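Local coordinates for protein isomaltodextranase (Arthrobacter globiformis, PDB 5AWO) that hydrolyses alpha-1,6-glucosidic linkages in polysaccharides such as dextran, removing successive isomaltose units from the non-reducing ends, at residues R23-N28 with G510-L515; S542-T547 with I591-T596. One frame throughout, in Å; residues are numbered along the deposited sequence.

Interaction 1 of 2, residues R23-N28 with G510-L515; sequences RLASRN and GSADPL
Arg23 and Asp513 carry this contact, which fastens the segment between the N-terminal strand 17-18 and helix 30-34 to the beta-sandwich carbohydrate-binding module, at the loop entering strand 515-522. The Asp513 carboxylate grips Arg23 at two points. OD2 accepts the backbone N of Arg23 at 2.7 Å with a nearly straight N-H...O angle of 169°, although the donor lies well above the carboxylate plane. OD1 meets NH2 of Arg23 at 2.8 Å on its syn side, forming a salt bridge that NE supports only weakly. The bend of the Arg23 chain at chi3 (-67°) brings the guanidinium edge to the carboxylate, the two planes 55° apart, while the carbonyl of Ser511 lies over one guanidinium face. The main chain returns the bond: N of Asp513 donates to O of Arg23 at 3.1 Å. Ala512 adds a small apolar touch, its CB 3.7 Å from CB of Ala25, and CD2 of Leu24 meets CD2 of Leu515 at 3.6 Å. Farther along, Arg27 forms a salt bridge with Asp262, probably the catalytic proton donor. One water bridges the two main chains, donating to Arg23 O at 2.8 Å and to Asp513 O at 2.7 Å.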
# COMPACT_ATOMS: atom_id res chain seq x y z
N ARG A 23 -18.77 -6.00 8.73
CA ARG A 23 -17.63 -6.16 9.61
C ARG A 23 -16.33 -6.10 8.79
O ARG A 23 -16.17 -6.88 7.84
CB ARG A 23 -17.68 -7.52 10.31
CG ARG A 23 -18.84 -7.68 11.29
CD ARG A 23 -18.86 -9.10 11.82
NE ARG A 23 -19.20 -10.04 10.75
CZ ARG A 23 -19.04 -11.36 10.81
NH1 ARG A 23 -18.54 -11.95 11.89
NH2 ARG A 23 -19.39 -12.10 9.76
N LEU A 24 -15.44 -5.22 9.20
CA LEU A 24 -14.17 -5.00 8.49
C LEU A 24 -12.99 -5.66 9.18
O LEU A 24 -13.01 -5.89 10.38
CB LEU A 24 -13.91 -3.51 8.37
CG LEU A 24 -15.03 -2.69 7.67
CD1 LEU A 24 -14.65 -1.23 7.56
CD2 LEU A 24 -15.32 -3.25 6.30
N ALA A 25 -11.95 -5.94 8.39
CA ALA A 25 -10.72 -6.52 8.88
C ALA A 25 -9.48 -5.70 8.46
O ALA A 25 -8.36 -6.21 8.55
CB ALA A 25 -10.60 -7.96 8.41
N SER A 26 -9.68 -4.47 8.02
CA SER A 26 -8.56 -3.59 7.68
C SER A 26 -8.63 -2.28 8.45
O SER A 26 -9.71 -1.87 8.91
CB SER A 26 -8.54 -3.32 6.18
OG SER A 26 -9.57 -2.42 5.79
N ARG A 27 -7.49 -1.63 8.61
CA ARG A 27 -7.43 -0.33 9.25
C ARG A 27 -8.28 0.69 8.52
O ARG A 27 -8.86 1.58 9.14
CB ARG A 27 -5.98 0.14 9.34
CG ARG A 27 -5.77 1.61 9.69
CD ARG A 27 -4.29 1.89 9.91
NE ARG A 27 -3.86 3.20 9.50
CZ ARG A 27 -3.82 4.29 10.25
NH1 ARG A 27 -3.39 5.41 9.75
NH2 ARG A 27 -4.22 4.27 11.53
N ASN A 28 -8.33 0.60 7.19
CA ASN A 28 -9.31 1.36 6.42
C ASN A 28 -9.21 2.86 6.64
O ASN A 28 -10.24 3.57 6.78
CB ASN A 28 -10.72 0.83 6.82
CG ASN A 28 -11.84 1.36 5.97
OD1 ASN A 28 -11.77 1.48 4.74
ND2 ASN A 28 -12.96 1.65 6.64
N GLY A 510 -14.72 -16.27 8.73
CA GLY A 510 -14.34 -15.91 10.10
C GLY A 510 -15.07 -14.68 10.62
O GLY A 510 -16.30 -14.66 10.68
N SER A 511 -14.30 -13.66 11.00
CA SER A 511 -14.84 -12.46 11.64
C SER A 511 -15.03 -11.27 10.69
O SER A 511 -15.42 -10.19 11.12
CB SER A 511 -13.93 -12.04 12.79
OG SER A 511 -12.68 -11.60 12.29
N ALA A 512 -14.73 -11.46 9.40
CA ALA A 512 -14.90 -10.40 8.41
C ALA A 512 -15.94 -10.79 7.37
O ALA A 512 -16.16 -11.96 7.08
CB ALA A 512 -13.58 -10.08 7.73
N ASP A 513 -16.56 -9.78 6.79
CA ASP A 513 -17.49 -9.97 5.70
C ASP A 513 -16.78 -9.75 4.36
O ASP A 513 -16.13 -8.73 4.16
CB ASP A 513 -18.64 -8.98 5.84
CG ASP A 513 -19.46 -9.23 7.11
OD1 ASP A 513 -19.56 -10.41 7.50
OD2 ASP A 513 -19.93 -8.24 7.70
N PRO A 514 -16.94 -10.69 3.43
CA PRO A 514 -16.30 -10.46 2.11
C PRO A 514 -16.87 -9.24 1.41
O PRO A 514 -18.08 -8.97 1.50
CB PRO A 514 -16.62 -11.72 1.32
CG PRO A 514 -17.36 -12.64 2.21
CD PRO A 514 -17.71 -11.94 3.47
N LEU A 515 -16.01 -8.49 0.73
CA LEU A 515 -16.45 -7.27 0.09
C LEU A 515 -15.56 -6.89 -1.10
O LEU A 515 -14.44 -7.40 -1.24
CB LEU A 515 -16.51 -6.10 1.10
CG LEU A 515 -15.19 -5.72 1.82
CD1 LEU A 515 -14.26 -4.83 0.97
CD2 LEU A 515 -15.45 -5.05 3.18
O HOH W 1 -14.51 -7.27 5.68
O HOH W 2 -22.04 -9.01 9.21
O HOH W 3 -18.96 -14.88 9.02

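Interaction 2 of 2, residues S542-T547 with I591-T596; sequences STMTVT and IGRGAT
Thr545 and Gly592 form an antiparallel hydrogen-bonded pair where strand 542-549 meets the end of strand 585-592, neighbours in a sheet of the carbohydrate-binding module's beta-sandwich. N of Thr545 donates to O of Gly592 at 2.8 Å, almost in line with the carbonyl (C=O...N angle 172°), and N of Gly592 returns a bond to Thr545 O at 3.0 Å. At that same Thr545 oxygen a weaker CA-H...O contact from Ile591 CA, at 3.4 Å, supplements the N-H bond.

Val546 and Ile591, the adjoining non-hydrogen-bonded pair, point to one face. With its CG1 anti to the backbone N (chi1 176°), Ile591 presents that branch to Met544 CB at 3.7 Å and also reaches CG2 of Val546. Met544 bends at chi2 (-73°), and its thioether crosses the Arg593 side chain at about a right angle: CE lies 3.5 Å from CG of Arg593, and SD rests against CB and CG. Replacing Met544 with an alanine would keep the CB contact to Ile591 but probably leave a gap beside CB and CG of Arg593.

Around this shell, Tyr532 touches both Val546 and Ile591, and Ile601 touches Met544, both from the other sheet. Beyond Gly592 the chain leaves the strand, and Asp597 ties the turn back: its OD2 accepts both Thr545 OG1 and Gly594 N, and its OD1 bonds to Thr543 OG1. NH1 of Arg593 donates to Gly594 O at 3.0 Å. Water 4 donates to Thr543 OG1 and Thr596 O.

The chemistry thus divides by face: apolar side chains meet beside Val546 and Ile591, whereas Thr545 on the other offers a hydroxyl to Asp597, consistent with that carboxylate fixing where the chain turns after Gly592.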
# COMPACT_ATOMS: atom_id res chain seq x y z
N SER A 542 -30.54 -13.68 -3.66
CA SER A 542 -29.44 -13.37 -2.75
C SER A 542 -29.43 -11.87 -2.47
O SER A 542 -30.01 -11.09 -3.22
CB SER A 542 -28.12 -13.80 -3.37
OG SER A 542 -28.03 -15.19 -3.52
N THR A 543 -28.79 -11.45 -1.39
CA THR A 543 -28.66 -10.02 -1.13
C THR A 543 -27.21 -9.68 -0.83
O THR A 543 -26.46 -10.53 -0.37
CB THR A 543 -29.60 -9.51 -0.01
OG1 THR A 543 -29.14 -9.94 1.28
CG2 THR A 543 -31.04 -10.00 -0.24
N MET A 544 -26.85 -8.44 -1.11
CA MET A 544 -25.57 -7.86 -0.68
C MET A 544 -25.81 -6.52 -0.06
O MET A 544 -26.76 -5.82 -0.42
CB MET A 544 -24.61 -7.69 -1.88
CG MET A 544 -24.26 -8.98 -2.56
SD MET A 544 -23.14 -10.05 -1.65
CE MET A 544 -23.77 -11.69 -1.99
N THR A 545 -24.95 -6.14 0.88
CA THR A 545 -25.00 -4.83 1.49
C THR A 545 -24.15 -3.85 0.69
O THR A 545 -22.98 -4.16 0.39
CB THR A 545 -24.52 -4.90 2.96
OG1 THR A 545 -25.36 -5.82 3.69
CG2 THR A 545 -24.55 -3.53 3.59
N VAL A 546 -24.73 -2.71 0.32
CA VAL A 546 -24.06 -1.70 -0.51
C VAL A 546 -24.03 -0.37 0.22
O VAL A 546 -25.05 0.10 0.73
CB VAL A 546 -24.75 -1.51 -1.88
CG1 VAL A 546 -24.07 -0.40 -2.69
CG2 VAL A 546 -24.75 -2.82 -2.67
N THR A 547 -22.84 0.23 0.29
CA THR A 547 -22.68 1.57 0.81
C THR A 547 -21.94 2.47 -0.17
O THR A 547 -21.24 2.00 -1.08
CB THR A 547 -21.91 1.60 2.15
OG1 THR A 547 -20.58 1.04 2.00
CG2 THR A 547 -22.64 0.86 3.24
N ILE A 591 -19.49 -3.06 -1.84
CA ILE A 591 -20.51 -4.11 -1.89
C ILE A 591 -19.95 -5.35 -1.23
O ILE A 591 -18.85 -5.79 -1.57
CB ILE A 591 -20.99 -4.43 -3.34
CG1 ILE A 591 -21.97 -5.61 -3.35
CG2 ILE A 591 -19.81 -4.69 -4.29
CD1 ILE A 591 -22.75 -5.76 -4.65
N GLY A 592 -20.68 -5.91 -0.25
CA GLY A 592 -20.20 -7.07 0.48
C GLY A 592 -21.32 -7.89 1.09
O GLY A 592 -22.47 -7.46 1.07
N ARG A 593 -20.96 -9.05 1.60
CA ARG A 593 -21.94 -10.02 2.08
C ARG A 593 -21.86 -10.11 3.60
O ARG A 593 -20.97 -10.76 4.16
CB ARG A 593 -21.66 -11.37 1.43
CG ARG A 593 -22.90 -12.27 1.32
CD ARG A 593 -23.29 -12.82 2.67
NE ARG A 593 -24.14 -14.01 2.51
CZ ARG A 593 -24.66 -14.70 3.51
NH1 ARG A 593 -24.44 -14.32 4.77
NH2 ARG A 593 -25.38 -15.78 3.25
N GLY A 594 -22.81 -9.45 4.27
CA GLY A 594 -22.88 -9.47 5.74
C GLY A 594 -23.64 -10.66 6.32
O GLY A 594 -24.21 -11.49 5.60
N ALA A 595 -23.63 -10.75 7.64
CA ALA A 595 -24.27 -11.86 8.36
C ALA A 595 -25.79 -11.90 8.13
O ALA A 595 -26.39 -12.98 8.15
CB ALA A 595 -23.95 -11.78 9.84
N THR A 596 -26.38 -10.74 7.88
CA THR A 596 -27.81 -10.63 7.66
C THR A 596 -28.16 -10.66 6.17
O THR A 596 -29.33 -10.53 5.80
CB THR A 596 -28.38 -9.33 8.27
OG1 THR A 596 -27.83 -8.18 7.62
CG2 THR A 596 -28.10 -9.26 9.77
O HOH W 4 -30.75 -9.71 3.54

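Interaction 2 is a buried contact within the carbohydrate-binding module, its centre about 26 Å from the centre of the chain; interaction 1, centred about 17 Å from it, is partly buried and joins that module to the N-terminal segment. Their centres lie about 12 Å apart, and they touch: Pro514 O is 2.9 Å from Arg593 N, a probable hydrogen bond, and Leu515 CB packs on Ile591 O at 3.6 Å. Strands 515-522 and 585-592 are neighbours in one antiparallel sheet, explaining the junction. The chemistry follows the setting: 23-28 with 510-515 leans chiefly on a charged pair, with three waters, whereas 542-547 with 591-596 rests on strand pairing and apolar packing, with one water at the turn.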